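Transcriptional activator of comK gene (Bacillus halodurans, PDB 2HQB) is thought to activate the competence gene comK and, as a BMP-family lipoprotein, has the fold of ABC-transporter substrate-binding proteins. Local coordinates at residues V182-P187 with T221-T226; P195-I200 with D205-Y210. All coordinates share one frame; numbering follows the deposited sequence.

How the contacts relate
Two neighbouring contacts in one lobe illustrate how an alpha/beta fold adds strands side by side, with a helix packed on one face. Well along the chain from the N terminus, strand 184-186 supplies one half of contact 1, and the chain then winds into helix 193-203. A short turn returns it as strand 206-211, and contact 2 closes this small loop by setting the helix on the new strand. Strand 222-228 follows and closes the wider loop of contact 1, so contact 2 lies wholly within contact 1 along the sequence. Strand 206-211 runs between the two strands of contact 1 and probably hydrogen-bonds to both, through Ile208 N to Phe185 O and Gly209 N to Thr224 O.

Contact 1. Residues V182-P187 with T221-T226; sequences VDVFYP and TILTST
Val184 meets Leu223 through a single pair of methyl groups, CG1 of the valine lying 3.5 Å from CD1 of the leucine. The two side chains slant across one another, and the valine torsion (chi1 -174°) turns CG1 away from the backbone N and onto the leucine. Their CA atoms stand 8.9 Å apart because strand 206-211 runs between them, parallel to both; this is a second-neighbour contact within the mixed sheet of the periplasmic-binding-protein fold, made on the face covered by helix 110-122. Leu223 and Thr226 both point toward strand 184-186 although three residues apart, a spacing that regular strand alternation would not give; Leu223 itself has helical backbone angles. Two residues after Val184, Tyr186 spans the same gap with its ring. The phenol OH and Thr226 OG1 form a hydrogen bond of 2.6 Å, with OG1 in the ring plane at its edge and the two side chains arriving from opposite directions. A phenylalanine at Tyr186 would probably cost Thr226 OG1 its phenolic partner. The threonine hydroxyl also bonds to Gly209 O, which links all three strands through one oxygen.

Contact 2. Residues P195-I200 with D205-Y210; sequences PVVEAI and DFAIGY
Ile200 and Asp205 lie where the helix and the strand converge, their CA atoms 5.3 Å apart, while further along Val197 and Ala207 have CA atoms separated by 6.5 Å. The axes of helix 195-200 and strand 206-210 run nearly antiparallel, at 154°, and approach to 8.4 Å. This is the second half of a beta-alpha-beta crossover: strand 184-186 leads into helix 193-203, and the chain turns back as strand 206-211 beside the first strand. One backbone hydrogen bond ties the turn, from Asp205 N to Ile200 O at 3.3 Å. Among the side chains, Ile200 does most of the work, and its two branches part, one to the residue before the strand and one to the strand itself. With CG1 turned beside the backbone N (chi1 -63°), Ile200 CG2 is left anti to that N and rests against the backbone of Asp205, 3.7 Å from Asp205 CB. The other branch reaches onward, placing Ile200 CD1 3.7 Å from Ala207 CB. Val197, one turn earlier in the helix, adds a looser approach of its CG2 to Ala207 CB at 4.4 Å. Phe185 and Phe174 touch Ile200 as well, so the isoleucine is enclosed by sheet and neighbouring helix 167-178. Apart from the single bond at the turn, then, the helix is held to its strand by aliphatic contact, which depends on complementary shape more than on direction.

Contact 1. Residues V182-P187 with T221-T226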
loop_
_atom_site.group_PDB
_atom_site.type_symbol
_atom_site.label_atom_id
_atom_site.label_comp_id
_atom_site.label_asym_id
_atom_site.label_seq_id
_atom_site.Cartn_x
_atom_site.Cartn_y
_atom_site.Cartn_z
ATOM N N VAL A 182 24.224 -7.550 -4.576
ATOM C CA VAL A 182 22.773 -7.705 -4.574
ATOM C C VAL A 182 22.348 -7.088 -5.911
ATOM O O VAL A 182 22.825 -6.020 -6.296
ATOM C CB VAL A 182 22.108 -6.948 -3.382
ATOM C CG1 VAL A 182 20.678 -7.411 -3.200
ATOM C CG2 VAL A 182 22.883 -7.181 -2.102
ATOM N N ASP A 183 21.447 -7.746 -6.620
ATOM C CA ASP A 183 21.049 -7.248 -7.924
ATOM C C ASP A 183 19.544 -7.059 -8.178
ATOM O O ASP A 183 19.136 -6.663 -9.269
ATOM C CB ASP A 183 21.656 -8.163 -8.992
ATOM C CG ASP A 183 21.237 -9.623 -8.828
ATOM O OD1 ASP A 183 21.606 -10.446 -9.701
ATOM O OD2 ASP A 183 20.543 -9.946 -7.831
ATOM N N VAL A 184 18.718 -7.375 -7.194
ATOM C CA VAL A 184 17.282 -7.175 -7.319
ATOM C C VAL A 184 16.875 -6.509 -6.010
ATOM O O VAL A 184 17.124 -7.056 -4.929
ATOM C CB VAL A 184 16.536 -8.501 -7.492
ATOM C CG1 VAL A 184 15.067 -8.246 -7.768
ATOM C CG2 VAL A 184 17.160 -9.283 -8.620
ATOM N N PHE A 185 16.275 -5.323 -6.113
ATOM C CA PHE A 185 15.853 -4.572 -4.932
ATOM C C PHE A 185 14.331 -4.303 -4.742
ATOM O O PHE A 185 13.545 -4.146 -5.697
ATOM C CB PHE A 185 16.625 -3.262 -4.878
ATOM C CG PHE A 185 18.122 -3.439 -4.881
ATOM C CD1 PHE A 185 18.807 -3.723 -6.059
ATOM C CD2 PHE A 185 18.861 -3.249 -3.715
ATOM C CE1 PHE A 185 20.210 -3.806 -6.081
ATOM C CE2 PHE A 185 20.266 -3.327 -3.725
ATOM C CZ PHE A 185 20.937 -3.604 -4.913
ATOM N N TYR A 186 13.933 -4.297 -3.474
ATOM C CA TYR A 186 12.556 -4.055 -3.070
ATOM C C TYR A 186 12.635 -2.865 -2.121
ATOM O O TYR A 186 12.780 -3.051 -0.912
ATOM C CB TYR A 186 12.008 -5.276 -2.325
ATOM C CG TYR A 186 10.541 -5.170 -2.000
ATOM C CD1 TYR A 186 9.646 -4.535 -2.879
ATOM C CD2 TYR A 186 10.023 -5.718 -0.832
ATOM C CE1 TYR A 186 8.258 -4.455 -2.595
ATOM C CE2 TYR A 186 8.638 -5.640 -0.551
ATOM C CZ TYR A 186 7.775 -5.009 -1.444
ATOM O OH TYR A 186 6.428 -4.974 -1.187
ATOM N N PRO A 187 12.578 -1.629 -2.654
ATOM C CA PRO A 187 12.660 -0.454 -1.760
ATOM C C PRO A 187 11.259 -0.107 -1.261
ATOM O O PRO A 187 10.553 0.731 -1.822
ATOM C CB PRO A 187 13.323 0.603 -2.646
ATOM C CG PRO A 187 12.834 0.239 -4.054
ATOM C CD PRO A 187 12.608 -1.257 -4.087
ATOM N N THR A 221 13.034 -2.083 -15.768
ATOM C CA THR A 221 13.873 -2.212 -14.569
ATOM C C THR A 221 12.932 -2.749 -13.483
ATOM O O THR A 221 13.340 -3.417 -12.525
ATOM C CB THR A 221 14.360 -0.859 -14.089
ATOM O OG1 THR A 221 15.469 -0.458 -14.872
ATOM C CG2 THR A 221 14.764 -0.912 -12.649
ATOM N N ILE A 222 11.654 -2.416 -13.655
ATOM C CA ILE A 222 10.603 -2.809 -12.738
ATOM C C ILE A 222 10.074 -4.166 -13.160
ATOM O O ILE A 222 9.195 -4.256 -14.006
ATOM C CB ILE A 222 9.488 -1.746 -12.748
ATOM C CG1 ILE A 222 10.104 -0.384 -12.393
ATOM C CG2 ILE A 222 8.427 -2.071 -11.741
ATOM C CD1 ILE A 222 10.730 -0.303 -11.002
ATOM N N LEU A 223 10.655 -5.212 -12.579
ATOM C CA LEU A 223 10.286 -6.598 -12.832
ATOM C C LEU A 223 8.801 -6.729 -12.612
ATOM O O LEU A 223 8.075 -7.315 -13.420
ATOM C CB LEU A 223 11.014 -7.500 -11.841
ATOM C CG LEU A 223 12.517 -7.208 -11.786
ATOM C CD1 LEU A 223 13.187 -8.059 -10.719
ATOM C CD2 LEU A 223 13.118 -7.470 -13.162
ATOM N N THR A 224 8.370 -6.173 -11.484
ATOM C CA THR A 224 6.966 -6.153 -11.083
ATOM C C THR A 224 6.788 -5.202 -9.906
ATOM O O THR A 224 7.758 -4.649 -9.385
ATOM C CB THR A 224 6.479 -7.584 -10.735
ATOM O OG1 THR A 224 6.169 -8.237 -11.962
ATOM C CG2 THR A 224 5.225 -7.603 -9.855
ATOM N N SER A 225 5.543 -5.015 -9.493
ATOM C CA SER A 225 5.236 -4.128 -8.401
ATOM C C SER A 225 4.228 -4.773 -7.459
ATOM O O SER A 225 3.310 -5.463 -7.910
ATOM C CB SER A 225 4.682 -2.828 -8.987
ATOM O OG SER A 225 5.055 -2.725 -10.354
ATOM N N THR A 226 4.423 -4.576 -6.155
ATOM C CA THR A 226 3.489 -5.082 -5.154
ATOM C C THR A 226 2.434 -3.958 -4.981
ATOM O O THR A 226 2.578 -3.054 -4.186
ATOM C CB THR A 226 4.231 -5.462 -3.792
ATOM O OG1 THR A 226 4.937 -4.342 -3.241
ATOM C CG2 THR A 226 5.242 -6.571 -4.045
#

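Contact 2. Residues P195-I200 with D205-Y210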
loop_
_atom_site.group_PDB
_atom_site.type_symbol
_atom_site.label_atom_id
_atom_site.label_comp_id
_atom_site.label_asym_id
_atom_site.label_seq_id
_atom_site.Cartn_x
_atom_site.Cartn_y
_atom_site.Cartn_z
ATOM N N PRO A 195 13.334 7.689 -5.762
ATOM C CA PRO A 195 14.755 8.033 -5.646
ATOM C C PRO A 195 15.635 6.770 -5.772
ATOM O O PRO A 195 16.612 6.749 -6.518
ATOM C CB PRO A 195 14.841 8.623 -4.246
ATOM C CG PRO A 195 13.562 9.368 -4.124
ATOM C CD PRO A 195 12.536 8.452 -4.788
ATOM N N VAL A 196 15.256 5.716 -5.051
ATOM C CA VAL A 196 15.999 4.465 -5.070
ATOM C C VAL A 196 15.762 3.659 -6.344
ATOM O O VAL A 196 16.690 3.016 -6.826
ATOM C CB VAL A 196 15.666 3.573 -3.831
ATOM C CG1 VAL A 196 16.206 2.173 -4.033
ATOM C CG2 VAL A 196 16.265 4.169 -2.559
ATOM N N VAL A 197 14.545 3.673 -6.891
ATOM C CA VAL A 197 14.295 2.923 -8.126
ATOM C C VAL A 197 15.182 3.502 -9.215
ATOM O O VAL A 197 15.822 2.774 -9.968
ATOM C CB VAL A 197 12.805 2.988 -8.578
ATOM C CG1 VAL A 197 12.693 2.633 -10.009
ATOM C CG2 VAL A 197 12.007 1.979 -7.843
ATOM N N GLU A 198 15.209 4.822 -9.288
ATOM C CA GLU A 198 16.040 5.542 -10.246
ATOM C C GLU A 198 17.506 5.090 -10.203
ATOM O O GLU A 198 18.053 4.618 -11.207
ATOM C CB GLU A 198 16.015 7.016 -9.916
ATOM C CG GLU A 198 15.777 7.851 -11.099
ATOM C CD GLU A 198 14.321 8.054 -11.325
ATOM O OE1 GLU A 198 13.763 8.959 -10.676
ATOM O OE2 GLU A 198 13.734 7.310 -12.134
ATOM N N ALA A 199 18.131 5.289 -9.034
ATOM C CA ALA A 199 19.524 4.924 -8.779
ATOM C C ALA A 199 19.759 3.485 -9.259
ATOM O O ALA A 199 20.850 3.120 -9.709
ATOM C CB ALA A 199 19.843 5.066 -7.252
ATOM N N ILE A 200 18.720 2.667 -9.165
ATOM C CA ILE A 200 18.801 1.285 -9.614
ATOM C C ILE A 200 18.817 1.270 -11.131
ATOM O O ILE A 200 19.760 0.781 -11.733
ATOM C CB ILE A 200 17.606 0.484 -9.114
ATOM C CG1 ILE A 200 17.642 0.444 -7.580
ATOM C CG2 ILE A 200 17.622 -0.893 -9.716
ATOM C CD1 ILE A 200 16.399 -0.083 -6.934
ATOM N N ASP A 205 20.427 -2.398 -12.281
ATOM C CA ASP A 205 19.913 -3.539 -11.539
ATOM C C ASP A 205 18.375 -3.606 -11.701
ATOM O O ASP A 205 17.773 -2.767 -12.386
ATOM C CB ASP A 205 20.334 -3.434 -10.062
ATOM C CG ASP A 205 21.765 -3.949 -9.817
ATOM O OD1 ASP A 205 22.022 -5.116 -10.182
ATOM O OD2 ASP A 205 22.623 -3.210 -9.266
ATOM N N PHE A 206 17.756 -4.613 -11.094
ATOM C CA PHE A 206 16.301 -4.809 -11.137
ATOM C C PHE A 206 15.603 -4.396 -9.836
ATOM O O PHE A 206 16.136 -4.568 -8.747
ATOM C CB PHE A 206 15.978 -6.282 -11.407
ATOM C CG PHE A 206 16.220 -6.700 -12.822
ATOM C CD1 PHE A 206 16.570 -8.010 -13.123
ATOM C CD2 PHE A 206 16.058 -5.796 -13.863
ATOM C CE1 PHE A 206 16.751 -8.411 -14.438
ATOM C CE2 PHE A 206 16.236 -6.193 -15.183
ATOM C CZ PHE A 206 16.583 -7.507 -15.462
ATOM N N ALA A 207 14.405 -3.843 -9.943
ATOM C CA ALA A 207 13.705 -3.483 -8.730
ATOM C C ALA A 207 12.291 -4.043 -8.738
ATOM O O ALA A 207 11.824 -4.543 -9.761
ATOM C CB ALA A 207 13.673 -1.988 -8.584
ATOM N N ILE A 208 11.641 -4.009 -7.573
ATOM C CA ILE A 208 10.234 -4.425 -7.445
ATOM C C ILE A 208 9.437 -3.170 -7.041
ATOM O O ILE A 208 9.786 -2.499 -6.063
ATOM C CB ILE A 208 9.994 -5.508 -6.346
ATOM C CG1 ILE A 208 10.734 -6.806 -6.682
ATOM C CG2 ILE A 208 8.501 -5.813 -6.250
ATOM C CD1 ILE A 208 10.357 -7.389 -8.001
ATOM N N GLY A 209 8.392 -2.843 -7.802
ATOM C CA GLY A 209 7.570 -1.685 -7.482
ATOM C C GLY A 209 6.870 -1.754 -6.120
ATOM O O GLY A 209 6.539 -2.833 -5.614
ATOM N N TYR A 210 6.622 -0.589 -5.531
ATOM C CA TYR A 210 5.976 -0.513 -4.228
ATOM C C TYR A 210 4.677 0.297 -4.205
ATOM O O TYR A 210 4.674 1.472 -4.556
ATOM C CB TYR A 210 6.940 0.096 -3.205
ATOM C CG TYR A 210 6.474 -0.094 -1.789
ATOM C CD1 TYR A 210 6.375 -1.391 -1.247
ATOM C CD2 TYR A 210 6.121 1.003 -0.988
ATOM C CE1 TYR A 210 5.944 -1.603 0.053
ATOM C CE2 TYR A 210 5.672 0.808 0.332
ATOM C CZ TYR A 210 5.588 -0.513 0.844
ATOM O OH TYR A 210 5.127 -0.757 2.127
#